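Local coordinates for protein mannan endo-1,4-beta-mannosidase (Cryptopygus antarcticus, PDB 4OOU) that hydrolyses internal beta-1,4-mannosidic linkages in the backbones of mannans, galactomannans and glucomannans, releasing mainly short manno-oligosaccharides, at residues S350-Y353 with S354-M357; Q356-G359 with M360-L363. All blocks are in the same frame, centred on the assembly; numbering follows the deposited sequence.

Interaction 1. Residues S350-Y353 with S354-M357; sequences SDTY and SNQM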
# COMPACT_ATOMS: atom_id res chain seq x y z
N SER A 350 -10.89 -12.21 -5.98
CA SER A 350 -10.51 -11.23 -7.00
C SER A 350 -11.64 -10.98 -7.95
O SER A 350 -12.26 -11.90 -8.48
CB SER A 350 -9.31 -11.67 -7.84
OG SER A 350 -9.07 -10.77 -8.92
N ASP A 351 -11.90 -9.70 -8.18
CA ASP A 351 -12.87 -9.32 -9.18
C ASP A 351 -12.32 -9.50 -10.58
O ASP A 351 -11.12 -9.73 -10.82
CB ASP A 351 -13.33 -7.87 -8.97
CG ASP A 351 -14.26 -7.71 -7.78
OD1 ASP A 351 -15.23 -8.52 -7.64
OD2 ASP A 351 -14.04 -6.77 -6.99
N THR A 352 -13.26 -9.41 -11.49
CA THR A 352 -13.05 -9.37 -12.91
C THR A 352 -12.39 -8.04 -13.28
O THR A 352 -12.85 -7.03 -12.78
CB THR A 352 -14.45 -9.46 -13.49
OG1 THR A 352 -14.75 -10.84 -13.67
CG2 THR A 352 -14.60 -8.80 -14.74
N TYR A 353 -11.38 -8.00 -14.15
CA TYR A 353 -10.89 -6.65 -14.58
C TYR A 353 -12.03 -5.78 -15.13
O TYR A 353 -12.02 -4.56 -15.07
CB TYR A 353 -9.74 -6.72 -15.61
CG TYR A 353 -10.12 -7.09 -17.03
CD1 TYR A 353 -10.81 -6.20 -17.87
CD2 TYR A 353 -9.75 -8.31 -17.56
CE1 TYR A 353 -11.15 -6.54 -19.17
CE2 TYR A 353 -10.10 -8.67 -18.87
CZ TYR A 353 -10.80 -7.79 -19.68
OH TYR A 353 -11.11 -8.18 -20.98
N SER A 354 -13.02 -6.44 -15.71
CA SER A 354 -14.16 -5.75 -16.29
C SER A 354 -15.07 -5.00 -15.31
O SER A 354 -15.41 -3.84 -15.51
CB SER A 354 -15.00 -6.74 -17.11
OG SER A 354 -14.75 -6.51 -18.46
N ASN A 355 -15.53 -5.65 -14.27
CA ASN A 355 -16.44 -4.93 -13.47
C ASN A 355 -15.64 -4.14 -12.42
O ASN A 355 -16.11 -3.14 -11.90
CB ASN A 355 -17.64 -5.81 -13.02
CG ASN A 355 -17.50 -6.40 -11.64
OD1 ASN A 355 -18.36 -6.21 -10.82
ND2 ASN A 355 -16.47 -7.15 -11.40
N GLN A 356 -14.39 -4.49 -12.18
CA GLN A 356 -13.50 -3.46 -11.63
C GLN A 356 -13.54 -2.16 -12.44
O GLN A 356 -13.53 -1.08 -11.82
CB GLN A 356 -12.08 -3.94 -11.50
CG GLN A 356 -11.94 -4.89 -10.34
CD GLN A 356 -10.54 -5.38 -10.20
OE1 GLN A 356 -9.69 -4.70 -9.60
NE2 GLN A 356 -10.28 -6.56 -10.74
N MET A 357 -13.63 -2.23 -13.77
CA MET A 357 -13.79 -0.99 -14.58
C MET A 357 -15.17 -0.36 -14.38
O MET A 357 -15.30 0.86 -14.27
CB MET A 357 -13.52 -1.23 -16.06
CG MET A 357 -12.07 -1.49 -16.42
SD MET A 357 -11.78 -1.47 -18.20
CE MET A 357 -11.91 -3.20 -18.62

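Interaction 2. Residues Q356-G359 with M360-L363; sequences QMYG and MQAL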
# COMPACT_ATOMS: atom_id res chain seq x y z
N GLN A 356 -14.39 -4.49 -12.18
CA GLN A 356 -13.50 -3.46 -11.63
C GLN A 356 -13.54 -2.16 -12.44
O GLN A 356 -13.53 -1.08 -11.82
CB GLN A 356 -12.08 -3.94 -11.50
CG GLN A 356 -11.94 -4.89 -10.34
CD GLN A 356 -10.54 -5.38 -10.20
OE1 GLN A 356 -9.69 -4.70 -9.60
NE2 GLN A 356 -10.28 -6.56 -10.74
N MET A 357 -13.63 -2.23 -13.77
CA MET A 357 -13.79 -0.99 -14.58
C MET A 357 -15.17 -0.36 -14.38
O MET A 357 -15.30 0.86 -14.27
CB MET A 357 -13.52 -1.23 -16.06
CG MET A 357 -12.07 -1.49 -16.42
SD MET A 357 -11.78 -1.47 -18.20
CE MET A 357 -11.91 -3.20 -18.62
N TYR A 358 -16.19 -1.21 -14.31
CA TYR A 358 -17.55 -0.76 -14.05
C TYR A 358 -17.51 0.04 -12.76
O TYR A 358 -17.93 1.19 -12.74
CB TYR A 358 -18.53 -1.95 -13.96
CG TYR A 358 -20.02 -1.59 -13.86
CD1 TYR A 358 -20.57 -0.56 -14.61
CD2 TYR A 358 -20.88 -2.33 -13.05
CE1 TYR A 358 -21.92 -0.25 -14.51
CE2 TYR A 358 -22.23 -2.04 -12.95
CZ TYR A 358 -22.76 -0.99 -13.68
OH TYR A 358 -24.11 -0.69 -13.60
N GLY A 359 -16.98 -0.57 -11.71
CA GLY A 359 -16.85 0.08 -10.42
C GLY A 359 -16.26 1.47 -10.50
O GLY A 359 -16.86 2.42 -9.98
N MET A 360 -15.10 1.63 -11.13
CA MET A 360 -14.48 2.97 -11.16
C MET A 360 -15.39 4.01 -11.83
O MET A 360 -15.39 5.19 -11.43
CB MET A 360 -13.10 2.94 -11.84
CG MET A 360 -11.98 2.45 -10.94
SD MET A 360 -10.42 2.15 -11.77
CE MET A 360 -10.87 0.69 -12.70
N GLN A 361 -16.16 3.58 -12.84
CA GLN A 361 -17.08 4.48 -13.55
C GLN A 361 -18.03 5.13 -12.55
O GLN A 361 -18.48 6.27 -12.76
CB GLN A 361 -17.91 3.74 -14.61
CG GLN A 361 -17.23 3.55 -15.96
CD GLN A 361 -17.94 2.51 -16.84
OE1 GLN A 361 -19.18 2.45 -16.88
NE2 GLN A 361 -17.15 1.68 -17.54
N ALA A 362 -18.35 4.43 -11.47
CA ALA A 362 -19.27 4.98 -10.51
C ALA A 362 -18.78 6.34 -10.03
O ALA A 362 -19.58 7.17 -9.61
CB ALA A 362 -19.47 4.05 -9.32
N LEU A 363 -17.48 6.58 -10.05
CA LEU A 363 -17.02 7.90 -9.58
C LEU A 363 -16.46 8.83 -10.69
O LEU A 363 -15.92 9.87 -10.38
CB LEU A 363 -16.03 7.74 -8.42
CG LEU A 363 -16.54 6.95 -7.19
CD1 LEU A 363 -15.37 6.58 -6.27
CD2 LEU A 363 -17.61 7.72 -6.41

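Interaction 1. Residues S350-Y353 with S354-M357
D351 opens the contact by setting its CB against Q356 CG at 3.6 Å, a carbon-to-carbon touch that leaves its carboxylate for other partners: OD2 accepts a hydrogen bond from the backbone N of S315. The carboxylate plane stands 89° from the amide plane of N355, and the two side chains meet roughly at right angles without a bond. T352 sits at the N-cap of helix 353-361, but OG1 does not cap it. With OG1 at a chi1 of -90°, CG2 falls beside the carbonyl carbon and meets the first turn, 3.2 Å from S354 CB. The carbonyl of T352 does the polar work. Its O receives Q356 N at 3.0 Å, the donor nearly in line with the C=O, and a weak bond from Q356 NE2 at 3.3 Å. The same amide reaches the barrel, OE1 bonded to T340 OG1 and NE2 to Q342 O, so its orientation is fixed from several directions. Cut back to an alanine, Q356 would probably leave T340 OG1 and Q342 O without their amide mates and open a gap beside D351 CB. Y353 O takes M357 N at 3.1 Å, the donor lying above the carbonyl plane. Alongside, the M357 chain bends at chi3 (-94°) and brings CE to the edge of the Y353 ring, near its plane, 3.3 Å from CD1. The contact is thus the helix start following strand 337-340 of the TIM barrel; residues 346-350, probably involved in transition-state stabilisation, lead into it, while M357 packs on S75 and F343 in neighbouring loops.

Interaction 2. Residues Q356-G359 with M360-L363
M360 N donates to Q356 O at 3.2 Å, and Q361 N to M357 O at the same length; both are close to straight, the first with an N-H...O angle of 159°, and they are successive i to i+4 bonds of an alpha-helix. The spacing then shortens: A362 N to G359 O, at 2.9 Å with the donor well above the carbonyl plane, and L363 N to M360 O each span three residues. Among the side chains, M360 bends at chi3 (-71°), which folds CE back along the helix into van der Waals contact with the carbonyl oxygen of Q356, CE to O 3.3 Å, and to 3.9 Å from M357 CA. The one apolar pair of side chains only grazes, M357 CG lying 4.5 Å from M360 CE. Farther out, M360 packs on V42, V72 and Y327, thereby touching strand 35-43 and helices 58-74 and 323-332. Between polar and aromatic groups there is one loose approach: OE1 of Q361 stands 4.0 Å from CD1 of Y358, at the ring edge and near its plane, the amide turned 80° from the ring. Q361 also lays its aliphatic part over the backbone, CB being 3.2 Å from Y358 O. That carbonyl is bonded by Q324 NE2 of helix 323-332. Chemically, then, backbone bonds hold this turn together, and its side chains add little to one another: those of M360 and L363 are spent on the barrel wall and adjacent helices, while Y358 and Q361 are exposed, though Y358 also touches I323 of helix 323-332.

In the fold
Both interactions belong to helix 353-361 and share Q356 and M357, with centres about 9 Å apart; interaction 1 forms its start and interaction 2 lies toward its end. Each is partly buried, mixing inward and exposed residues. At 350-357 the chemistry is largely polar, D351 bonding to the loop after strand 308-313 and Q356 to T340 at the end of strand 337-340 and to Q342 beyond it, close to substrate-binding W341. At 356-363 the inward side is apolar, with M360 and L363 meeting strand 35-43 and helix 323-332. Thus one end of the helix is tied by hydrogen bonds near the catalytic end of the barrel, whereas the other is packed between the barrel strand 35-43 and the flanking helices.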